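Local coordinates for protein monosaccharide-transporting ATPase (Actinobacillus succinogenes, PDB 5DTE) that binds D-allose and probably hands sugar to an ABC transporter as its periplasmic solute-binding protein, at residues Gly157-Leu162 with Pro186-Val191; Gln202-Thr207 with Val232-Asn237; Pro215-Ile220 with Gly242-Ser247. All blocks are in the same frame, centred on the assembly; numbering follows the deposited sequence.

Contact 1: Gly157-Leu162 with Pro186-Val191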
# COMPACT_ATOMS: atom_id res chain seq x y z
N GLY A 157 -22.80 -14.11 -5.24
CA GLY A 157 -23.01 -13.58 -3.91
C GLY A 157 -23.12 -12.08 -3.91
O GLY A 157 -23.27 -11.46 -4.97
N ASN A 158 -23.07 -11.48 -2.73
CA ASN A 158 -23.03 -10.02 -2.63
C ASN A 158 -21.78 -9.59 -1.89
O ASN A 158 -21.50 -10.10 -0.80
CB ASN A 158 -24.28 -9.46 -1.93
CG ASN A 158 -25.57 -9.93 -2.58
OD1 ASN A 158 -25.94 -9.44 -3.64
ND2 ASN A 158 -26.26 -10.87 -1.93
N VAL A 159 -21.01 -8.68 -2.48
CA VAL A 159 -19.75 -8.24 -1.90
C VAL A 159 -19.81 -6.82 -1.37
O VAL A 159 -20.57 -5.98 -1.88
CB VAL A 159 -18.59 -8.31 -2.92
CG1 VAL A 159 -18.21 -9.76 -3.24
CG2 VAL A 159 -18.95 -7.55 -4.18
N ALA A 160 -19.00 -6.56 -0.34
CA ALA A 160 -18.85 -5.21 0.21
C ALA A 160 -17.39 -4.78 0.24
O ALA A 160 -16.55 -5.51 0.75
CB ALA A 160 -19.43 -5.15 1.59
N ILE A 161 -17.10 -3.60 -0.30
CA ILE A 161 -15.73 -3.07 -0.36
C ILE A 161 -15.36 -2.12 0.79
O ILE A 161 -16.05 -1.12 1.01
CB ILE A 161 -15.51 -2.33 -1.69
CG1 ILE A 161 -15.37 -3.33 -2.83
CG2 ILE A 161 -14.28 -1.42 -1.62
CD1 ILE A 161 -15.08 -2.69 -4.16
N LEU A 162 -14.28 -2.43 1.50
CA LEU A 162 -13.75 -1.46 2.48
C LEU A 162 -12.56 -0.70 1.85
O LEU A 162 -11.61 -1.30 1.35
CB LEU A 162 -13.30 -2.14 3.79
CG LEU A 162 -14.32 -2.79 4.74
CD1 LEU A 162 -13.62 -3.82 5.61
CD2 LEU A 162 -15.07 -1.79 5.63
N PRO A 186 -21.39 -11.57 -13.19
CA PRO A 186 -22.75 -11.02 -13.17
C PRO A 186 -23.59 -11.50 -12.00
O PRO A 186 -24.62 -10.89 -11.71
CB PRO A 186 -23.34 -11.51 -14.50
CG PRO A 186 -22.18 -11.62 -15.39
CD PRO A 186 -21.07 -12.14 -14.51
N ASP A 187 -23.16 -12.57 -11.33
CA ASP A 187 -23.86 -13.07 -10.16
C ASP A 187 -23.22 -12.57 -8.88
O ASP A 187 -23.61 -12.98 -7.78
CB ASP A 187 -23.89 -14.60 -10.15
CG ASP A 187 -25.11 -15.16 -10.84
OD1 ASP A 187 -26.02 -14.37 -11.18
OD2 ASP A 187 -25.17 -16.39 -11.03
N ILE A 188 -22.22 -11.70 -9.02
CA ILE A 188 -21.72 -10.96 -7.88
C ILE A 188 -22.03 -9.48 -8.04
O ILE A 188 -21.75 -8.87 -9.08
CB ILE A 188 -20.21 -11.11 -7.66
CG1 ILE A 188 -19.85 -12.58 -7.38
CG2 ILE A 188 -19.79 -10.23 -6.50
CD1 ILE A 188 -18.38 -12.85 -6.96
N LYS A 189 -22.65 -8.93 -6.99
CA LYS A 189 -23.00 -7.53 -6.94
C LYS A 189 -22.33 -6.83 -5.75
O LYS A 189 -22.44 -7.26 -4.59
CB LYS A 189 -24.51 -7.35 -6.83
CG LYS A 189 -24.92 -5.90 -6.74
CD LYS A 189 -26.42 -5.72 -6.77
CE LYS A 189 -26.77 -4.31 -7.20
NZ LYS A 189 -28.23 -4.07 -7.10
N ILE A 190 -21.61 -5.75 -6.05
CA ILE A 190 -21.15 -4.83 -5.03
C ILE A 190 -22.36 -4.18 -4.36
O ILE A 190 -23.07 -3.42 -5.00
CB ILE A 190 -20.22 -3.74 -5.62
CG1 ILE A 190 -18.90 -4.36 -6.08
CG2 ILE A 190 -19.94 -2.63 -4.61
CD1 ILE A 190 -18.80 -4.57 -7.55
N VAL A 191 -22.62 -4.50 -3.10
CA VAL A 191 -23.79 -3.92 -2.43
C VAL A 191 -23.41 -2.92 -1.35
O VAL A 191 -24.25 -2.17 -0.89
CB VAL A 191 -24.69 -4.99 -1.78
CG1 VAL A 191 -25.14 -6.00 -2.82
CG2 VAL A 191 -23.98 -5.66 -0.61

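Contact 2: Gln202-Thr207 with Val232-Asn237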
# COMPACT_ATOMS: atom_id res chain seq x y z
N GLN A 202 -11.52 1.12 12.94
CA GLN A 202 -12.64 1.64 12.15
C GLN A 202 -13.34 0.59 11.24
O GLN A 202 -14.57 0.65 11.03
CB GLN A 202 -12.17 2.79 11.27
CG GLN A 202 -11.59 3.94 12.02
CD GLN A 202 -11.49 5.19 11.16
OE1 GLN A 202 -12.27 5.38 10.21
NE2 GLN A 202 -10.53 6.05 11.48
N ALA A 203 -12.56 -0.33 10.68
CA ALA A 203 -13.11 -1.33 9.77
C ALA A 203 -13.94 -2.34 10.55
O ALA A 203 -14.86 -2.94 10.01
CB ALA A 203 -12.02 -2.01 9.00
N LEU A 204 -13.64 -2.50 11.84
CA LEU A 204 -14.49 -3.31 12.71
C LEU A 204 -15.86 -2.63 12.90
O LEU A 204 -16.90 -3.27 12.77
CB LEU A 204 -13.81 -3.57 14.06
CG LEU A 204 -14.55 -4.31 15.18
CD1 LEU A 204 -14.76 -5.77 14.85
CD2 LEU A 204 -13.75 -4.17 16.47
N ASN A 205 -15.84 -1.33 13.20
CA ASN A 205 -17.07 -0.58 13.31
C ASN A 205 -17.84 -0.57 12.00
O ASN A 205 -19.00 -0.99 11.94
CB ASN A 205 -16.81 0.85 13.75
CG ASN A 205 -18.10 1.62 14.00
OD1 ASN A 205 -18.76 2.07 13.07
ND2 ASN A 205 -18.47 1.74 15.27
N VAL A 206 -17.19 -0.10 10.94
CA VAL A 206 -17.85 -0.06 9.63
C VAL A 206 -18.40 -1.43 9.19
O VAL A 206 -19.56 -1.52 8.78
CB VAL A 206 -16.92 0.48 8.55
CG1 VAL A 206 -17.52 0.23 7.17
CG2 VAL A 206 -16.65 1.96 8.76
N THR A 207 -17.60 -2.49 9.29
CA THR A 207 -18.03 -3.82 8.84
C THR A 207 -19.24 -4.31 9.60
O THR A 207 -20.11 -4.96 9.03
CB THR A 207 -16.91 -4.89 8.98
OG1 THR A 207 -15.74 -4.45 8.30
CG2 THR A 207 -17.32 -6.22 8.39
N VAL A 232 -12.57 -9.24 9.57
CA VAL A 232 -12.70 -10.61 10.05
C VAL A 232 -13.27 -10.66 11.47
O VAL A 232 -14.17 -11.44 11.76
CB VAL A 232 -11.35 -11.35 10.03
CG1 VAL A 232 -11.47 -12.71 10.70
CG2 VAL A 232 -10.85 -11.50 8.61
N THR A 233 -12.76 -9.80 12.35
CA THR A 233 -13.24 -9.71 13.74
C THR A 233 -14.74 -9.44 13.82
O THR A 233 -15.42 -9.97 14.70
CB THR A 233 -12.50 -8.61 14.50
OG1 THR A 233 -11.09 -8.80 14.33
CG2 THR A 233 -12.84 -8.65 15.98
N ALA A 234 -15.23 -8.62 12.90
CA ALA A 234 -16.66 -8.40 12.77
C ALA A 234 -17.39 -9.70 12.45
O ALA A 234 -18.28 -10.11 13.20
CB ALA A 234 -16.94 -7.35 11.72
N VAL A 235 -17.02 -10.37 11.35
CA VAL A 235 -17.79 -11.56 10.98
C VAL A 235 -17.76 -12.62 12.11
O VAL A 235 -18.80 -13.18 12.44
CB VAL A 235 -17.33 -12.17 9.61
CG1 VAL A 235 -17.28 -11.09 8.55
CG2 VAL A 235 -16.01 -12.89 9.69
N GLU A 236 -16.61 -12.83 12.76
CA GLU A 236 -16.53 -13.81 13.86
C GLU A 236 -17.30 -13.36 15.10
O GLU A 236 -17.84 -14.19 15.85
CB GLU A 236 -15.07 -14.09 14.22
CG GLU A 236 -14.31 -14.89 13.15
CD GLU A 236 -12.94 -15.36 13.60
OE1 GLU A 236 -12.25 -14.61 14.33
OE2 GLU A 236 -12.55 -16.50 13.23
N ASN A 237 -17.35 -12.05 15.33
CA ASN A 237 -18.21 -11.49 16.35
C ASN A 237 -19.64 -11.81 16.00
O ASN A 237 -20.42 -12.26 16.83
CB ASN A 237 -18.03 -9.98 16.47
CG ASN A 237 -16.94 -9.57 17.46
OD1 ASN A 237 -16.15 -10.39 17.94
ND2 ASN A 237 -16.89 -8.29 17.76

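Contact 3: Pro215-Ile220 with Gly242-Ser247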
# COMPACT_ATOMS: atom_id res chain seq x y z
N PRO A 215 -27.79 -8.73 5.17
CA PRO A 215 -27.49 -10.05 5.75
C PRO A 215 -27.10 -11.06 4.67
O PRO A 215 -26.76 -12.22 4.96
CB PRO A 215 -28.81 -10.45 6.42
CG PRO A 215 -29.89 -9.61 5.74
CD PRO A 215 -29.22 -8.57 4.87
N ASN A 216 -27.14 -10.60 3.42
CA ASN A 216 -26.82 -11.45 2.29
C ASN A 216 -25.44 -11.13 1.75
O ASN A 216 -25.14 -11.35 0.57
CB ASN A 216 -27.88 -11.30 1.19
CG ASN A 216 -29.21 -11.89 1.60
OD1 ASN A 216 -29.27 -12.76 2.47
ND2 ASN A 216 -30.28 -11.43 0.96
N ILE A 217 -24.60 -10.61 2.63
CA ILE A 217 -23.21 -10.40 2.30
C ILE A 217 -22.39 -11.63 2.68
O ILE A 217 -22.50 -12.13 3.80
CB ILE A 217 -22.66 -9.17 3.01
CG1 ILE A 217 -23.26 -7.93 2.37
CG2 ILE A 217 -21.16 -9.12 2.89
CD1 ILE A 217 -22.65 -6.66 2.89
N ASN A 218 -21.59 -12.13 1.73
CA ASN A 218 -20.84 -13.37 1.90
C ASN A 218 -19.36 -13.21 1.55
O ASN A 218 -18.60 -14.19 1.60
CB ASN A 218 -21.45 -14.51 1.05
CG ASN A 218 -21.26 -14.31 -0.48
OD1 ASN A 218 -21.07 -13.20 -0.97
ND2 ASN A 218 -21.34 -15.42 -1.22
N GLY A 219 -18.95 -11.99 1.22
CA GLY A 219 -17.58 -11.68 0.83
C GLY A 219 -17.18 -10.22 1.06
O GLY A 219 -17.92 -9.30 0.72
N ILE A 220 -15.99 -10.01 1.63
CA ILE A 220 -15.51 -8.66 1.91
C ILE A 220 -14.14 -8.34 1.33
O ILE A 220 -13.11 -8.91 1.71
CB ILE A 220 -15.43 -8.37 3.42
CG1 ILE A 220 -16.82 -8.49 4.06
CG2 ILE A 220 -14.87 -6.99 3.64
CD1 ILE A 220 -16.78 -8.36 5.53
N GLY A 242 -16.54 -18.27 8.42
CA GLY A 242 -16.72 -19.31 7.41
C GLY A 242 -17.82 -19.00 6.41
O GLY A 242 -17.85 -19.61 5.33
N LYS A 243 -18.69 -18.05 6.74
CA LYS A 243 -19.86 -17.74 5.94
C LYS A 243 -19.64 -16.46 5.14
O LYS A 243 -20.33 -16.21 4.16
CB LYS A 243 -21.10 -17.62 6.83
CG LYS A 243 -21.85 -18.95 7.02
CD LYS A 243 -22.23 -19.24 8.47
CE LYS A 243 -22.79 -20.67 8.58
NZ LYS A 243 -23.66 -20.92 9.80
N VAL A 244 -18.68 -15.65 5.56
CA VAL A 244 -18.24 -14.51 4.76
C VAL A 244 -16.72 -14.57 4.60
O VAL A 244 -15.98 -14.68 5.58
CB VAL A 244 -18.64 -13.14 5.39
CG1 VAL A 244 -18.20 -12.00 4.50
CG2 VAL A 244 -20.14 -13.05 5.64
N LEU A 245 -16.26 -14.51 3.36
CA LEU A 245 -14.84 -14.58 3.10
C LEU A 245 -14.25 -13.19 2.85
O LEU A 245 -14.84 -12.37 2.15
CB LEU A 245 -14.56 -15.51 1.91
CG LEU A 245 -15.29 -16.85 2.00
CD1 LEU A 245 -14.97 -17.73 0.78
CD2 LEU A 245 -14.94 -17.54 3.31
N VAL A 246 -13.08 -12.95 3.42
CA VAL A 246 -12.47 -11.63 3.42
C VAL A 246 -11.14 -11.69 2.65
O VAL A 246 -10.41 -12.67 2.75
CB VAL A 246 -12.28 -11.15 4.90
CG1 VAL A 246 -11.60 -9.78 4.99
CG2 VAL A 246 -13.64 -11.14 5.61
N SER A 247 -10.87 -10.66 1.85
CA SER A 247 -9.56 -10.49 1.22
C SER A 247 -8.91 -9.18 1.67
O SER A 247 -9.59 -8.16 1.87
CB SER A 247 -9.69 -10.53 -0.30
OG SER A 247 -10.63 -9.58 -0.75

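Contact 1: Gly157-Leu162 with Pro186-Val191
Gly157 and Val159 supply the backbone groups that tie 157-162 to 186-191. Gly157 N gives a hydrogen bond to Asp187 O at 2.9 Å, and its O accepts a longer one from Lys189 N at 3.3 Å. Val159 N then binds Lys189 O at 2.9 Å, while Val191 N reaches Val159 O at 2.8 Å. At the entry of this ladder Gly157 takes a phi of 140°, a conformation that suits a residue without a side chain. Between the main bonds, the CA-H groups of Ile188 and Ile190 lean on the O atoms of Gly157 and Val159. This is the parallel pairing of a beta-alpha-beta unit, in which helix 169-182 carries the chain from the inner strand 157-163 to the edge strand 188-195. Apolar packing lies on the helix side: with Val159 CG1 anti to the carbonyl carbon (chi1 -70°), CG2 falls between the backbone N and that carbon, 3.6 Å from Ile188 CG2 and 3.7 Å from Ile190 CG1. Val159 and Ile190 also rest on Phe182 of that helix. On the other face Asn158 crosses Val191, its OD1 3.6 Å from Val191 CG1. Asparagine suits this place because its ND2 can also donate to Asn216 O, on the side of the next strand.

Contact 2: Gln202-Thr207 with Val232-Asn237
Thr207, whose methyl meets Ala234 of the other helix, is tied back to the carbonyl O of Ala203 one turn earlier. That oxygen accepts the backbone N of Thr207 at 2.9 Å and probably also its OG1, although the second bond is modelled too short for its length to be trusted. With chi1 at -55° the hydroxyl lies beside its own backbone N and faces this carbonyl, while CG2 is turned to the neighbouring helix. There Thr207 CG2 rests 3.5 Å from Ala234 CB. Alanine, with a single methyl, suits this point because the two helix segments come within 8.5 Å axis to axis, crossing at -45°. Leu204 makes the longer reach: its CG is anti to the backbone N (chi1 175°), and CD1 is carried across to lie 3.6 Å from Thr233 CG2 and 4.1 Å from Ala234 CB. The hydroxyl of Thr233 bonds to Ile229 O within its own helix, while CG2 faces Leu204. Helices 200-213 and 225-237 thus pack side by side on one face of the parallel sheet, with Thr207 resting on Leu162 and Ile220, and Val235 also resting on Ile220.

Contact 3: Pro215-Ile220 with Gly242-Ser247
Val244 has CG1 anti to its backbone N (chi1 -178°), which lays that methyl against the peptide joining Asn218 to Gly219, 3.4 Å from Gly219 N. Ile220, in strand 219-222, meets it: with chi1 at -61° its CG1 is anti to the carbonyl carbon and comes 3.8 Å from Val244 CG1, the two side chains crossing at a slant. Val246 lies alongside Ile220 and points the same way, its CG2 4.0 Å from Ile220 CB. Beta-branched residues suit these places, since their bulk close to the backbone fills the layer directly over the sheet.

The backbones join in parallel. Leu245 N binds Asn218 O at 2.9 Å, although it stands 45° out of that carbonyl plane. Further along, Ile220 N reaches Leu245 O at 2.7 Å and Ser247 N reaches Ile220 O at 2.8 Å. The CA-H of Val246 adds a contact to the same Ile220 oxygen. Gly219, paired with Leu245, adds no side chain to the face on which leucine projects.

The segments lead into the two strands, 219-222 and 245-247, of a beta-alpha-beta unit whose connecting helix is 225-237. That helix lies over Val244 and Val246, with helix 200-213 beside it on Ile217. Leu245 instead packs on helix 138-152, whose Glu145 is hydrogen-bonded through OE2 to Ser247 OG, so strand 245-247, at the sheet's edge, is held between helices on both faces.

How the contacts relate
From the N terminus, contact 1 closes first, when the chain returns from strand 157-163 through helix 169-182 to strand 188-195. Only then does helix 200-213 open contact 2. Contact 3 opens at 215-220, before 232-237 closes contact 2, and closes at 242-247, so contacts 2 and 3 cross. Contacts 1 and 3 belong to one four-stranded parallel sheet: its central strands are neighbours, with a probable hydrogen bond from Ala160 N to Gly219 O. Contact 2 pairs two helices on one face of that sheet, where Leu162 of contact 1 packs against Val206 and Ala203. All three therefore build the same lobe.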